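Local coordinates for protein methyl-coenzyme M reductase subunit gamma (PDB 1E6Y) that forms part of methyl-coenzyme M reductase, the nickel-porphinoid (coenzyme F430) enzyme that releases methane from methyl-coenzyme M with coenzyme B as reductant in the final step of methanogenesis, at residues I85-S90 / K135-T140. Sequence-based numbering, arbitrary orientation.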
loop_
_atom_site.group_PDB
_atom_site.type_symbol
_atom_site.label_atom_id
_atom_site.label_comp_id
_atom_site.label_asym_id
_atom_site.label_seq_id
_atom_site.Cartn_x
_atom_site.Cartn_y
_atom_site.Cartn_z
ATOM N N ILE C 85 24.563 -31.841 -5.853
ATOM C CA ILE C 85 25.272 -31.954 -7.123
ATOM C C ILE C 85 24.415 -31.315 -8.211
ATOM O O ILE C 85 23.197 -31.494 -8.239
ATOM C CB ILE C 85 25.577 -33.433 -7.497
ATOM C CG1 ILE C 85 26.285 -33.489 -8.857
ATOM C CG2 ILE C 85 24.297 -34.259 -7.519
ATOM C CD1 ILE C 85 27.015 -34.786 -9.123
ATOM N N GLN C 86 25.045 -30.495 -9.047
ATOM C CA GLN C 86 24.333 -29.755 -10.082
ATOM C C GLN C 86 24.984 -29.955 -11.449
ATOM O O GLN C 86 26.207 -29.925 -11.572
ATOM C CB GLN C 86 24.305 -28.267 -9.725
ATOM C CG GLN C 86 23.578 -27.398 -10.728
ATOM C CD GLN C 86 23.226 -26.045 -10.160
ATOM O OE1 GLN C 86 22.136 -25.854 -9.629
ATOM N NE2 GLN C 86 24.150 -25.096 -10.259
ATOM N N PHE C 87 24.153 -30.164 -12.467
ATOM C CA PHE C 87 24.624 -30.397 -13.829
ATOM C C PHE C 87 24.097 -29.335 -14.786
ATOM O O PHE C 87 22.955 -28.890 -14.669
ATOM C CB PHE C 87 24.155 -31.766 -14.334
ATOM C CG PHE C 87 24.867 -32.929 -13.708
ATOM C CD1 PHE C 87 24.359 -33.535 -12.563
ATOM C CD2 PHE C 87 26.003 -33.468 -14.305
ATOM C CE1 PHE C 87 24.970 -34.664 -12.022
ATOM C CE2 PHE C 87 26.624 -34.598 -13.770
ATOM C CZ PHE C 87 26.106 -35.196 -12.627
ATOM N N ALA C 88 24.924 -28.966 -15.758
ATOM C CA ALA C 88 24.450 -28.322 -16.980
ATOM C C ALA C 88 24.546 -29.350 -18.109
ATOM O O ALA C 88 25.480 -30.150 -18.138
ATOM C CB ALA C 88 25.305 -27.101 -17.302
ATOM N N ASP C 89 23.528 -29.393 -18.968
ATOM C CA ASP C 89 23.460 -30.372 -20.053
ATOM C C ASP C 89 23.209 -29.680 -21.385
ATOM O O ASP C 89 22.218 -28.966 -21.537
ATOM C CB ASP C 89 22.331 -31.376 -19.794
ATOM C CG ASP C 89 22.614 -32.280 -18.618
ATOM O OD1 ASP C 89 23.469 -33.180 -18.753
ATOM O OD2 ASP C 89 21.978 -32.097 -17.560
ATOM N N SER C 90 24.066 -29.945 -22.367
ATOM C CA SER C 90 23.926 -29.334 -23.684
ATOM C C SER C 90 22.621 -29.735 -24.364
ATOM O O SER C 90 22.193 -30.888 -24.287
ATOM C CB SER C 90 25.103 -29.714 -24.587
ATOM O OG SER C 90 25.004 -29.068 -25.849
ATOM N N LYS C 135 26.937 -40.395 -7.627
ATOM C CA LYS C 135 27.771 -41.451 -8.197
ATOM C C LYS C 135 27.121 -42.096 -9.415
ATOM O O LYS C 135 27.780 -42.318 -10.429
ATOM C CB LYS C 135 28.073 -42.518 -7.144
ATOM C CG LYS C 135 29.110 -43.544 -7.575
ATOM C CD LYS C 135 29.715 -44.233 -6.370
ATOM C CE LYS C 135 31.232 -44.290 -6.476
ATOM N NZ LYS C 135 31.681 -45.399 -7.360
ATOM N N VAL C 136 25.817 -42.348 -9.330
ATOM C CA VAL C 136 25.082 -42.934 -10.445
ATOM C C VAL C 136 25.023 -41.965 -11.624
ATOM O O VAL C 136 25.239 -42.361 -12.769
ATOM C CB VAL C 136 23.641 -43.332 -10.034
ATOM C CG1 VAL C 136 22.908 -43.951 -11.219
ATOM C CG2 VAL C 136 23.682 -44.318 -8.870
ATOM N N GLN C 137 24.826 -40.683 -11.333
ATOM C CA GLN C 137 24.778 -39.668 -12.379
ATOM C C GLN C 137 26.132 -39.487 -13.059
ATOM O O GLN C 137 26.195 -39.260 -14.264
ATOM C CB GLN C 137 24.300 -38.334 -11.811
ATOM C CG GLN C 137 22.871 -38.356 -11.304
ATOM C CD GLN C 137 22.271 -36.967 -11.193
ATOM O OE1 GLN C 137 21.784 -36.413 -12.180
ATOM N NE2 GLN C 137 22.314 -36.393 -9.994
ATOM N N MET C 138 27.208 -39.676 -12.300
ATOM C CA MET C 138 28.561 -39.516 -12.823
ATOM C C MET C 138 28.997 -40.708 -13.674
ATOM O O MET C 138 29.728 -40.541 -14.651
ATOM C CB MET C 138 29.560 -39.324 -11.676
ATOM C CG MET C 138 29.418 -38.011 -10.913
ATOM S SD MET C 138 29.678 -36.544 -11.932
ATOM C CE MET C 138 31.475 -36.482 -12.002
ATOM N N GLU C 139 28.544 -41.904 -13.299
ATOM C CA GLU C 139 29.065 -43.145 -13.872
ATOM C C GLU C 139 28.241 -43.696 -15.031
ATOM O O GLU C 139 28.770 -44.402 -15.889
ATOM C CB GLU C 139 29.185 -44.220 -12.787
ATOM C CG GLU C 139 30.245 -43.929 -11.732
ATOM C CD GLU C 139 30.480 -45.095 -10.782
ATOM O OE1 GLU C 139 29.553 -45.905 -10.574
ATOM O OE2 GLU C 139 31.593 -45.191 -10.228
ATOM N N THR C 140 26.949 -43.388 -15.049
ATOM C CA THR C 140 26.044 -43.992 -16.019
ATOM C C THR C 140 25.783 -43.106 -17.232
ATOM O O THR C 140 26.215 -41.951 -17.283
ATOM C CB THR C 140 24.691 -44.368 -15.379
ATOM O OG1 THR C 140 23.994 -43.179 -14.989
ATOM C CG2 THR C 140 24.907 -45.262 -14.165
HETATM O O HOH W 1 21.920 -33.407 -10.072
#
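Phe-87 pushes the far end of its ring between Gln-137 and Met-138, neighbours near the C-terminal end of helix 127-139, which packs on strand 82-89. Its CE1 touches the amide of Gln-137, 3.6 Å from CD, while CZ rests on Gln-137 CB at 3.7 Å. Ring and amide planes are inclined by 51°, an oblique meeting rather than a stack. Met-138 makes a Met-aromatic contact, its SD 3.9 Å from Phe-87 CZ and obliquely placed, 71° off the ring normal. Bends at chi2 and chi3 fold the thioether back to this position, where Ile-85 CD1 also reaches SD of Met-138 at 4.3 Å. CG2 of Ile-85 lies against Gln-137 NE2, the two side chains running past each other in opposite directions. A water bridges the strand backbone and the helix side chain, donating to Ile-85 O (2.9 Å) and accepting from Gln-137 NE2 (3.0 Å), in the plane of the Phe-87 ring at its edge. Gln-137 OE1 is taken by Arg-101, whose guanidinium also forms a salt bridge with Asp-89. An alanine in place of Phe-87 would probably open a gap between strand and helix, leaving the Met-138 sulfur without its aromatic partner and the Gln-137 chain less firmly supported. Val-150 of the adjacent strand touches Ile-85, Phe-87 and Met-138, so the contact belongs to the buried layer between the antiparallel sheet and its helix. The ring thus packs on both the thioether and the aliphatic and amide parts of Gln-137; no direct polar bond joins the segments, and the amide instead bonds Arg-101 through OE1 and gives one N-H of NE2 to the water.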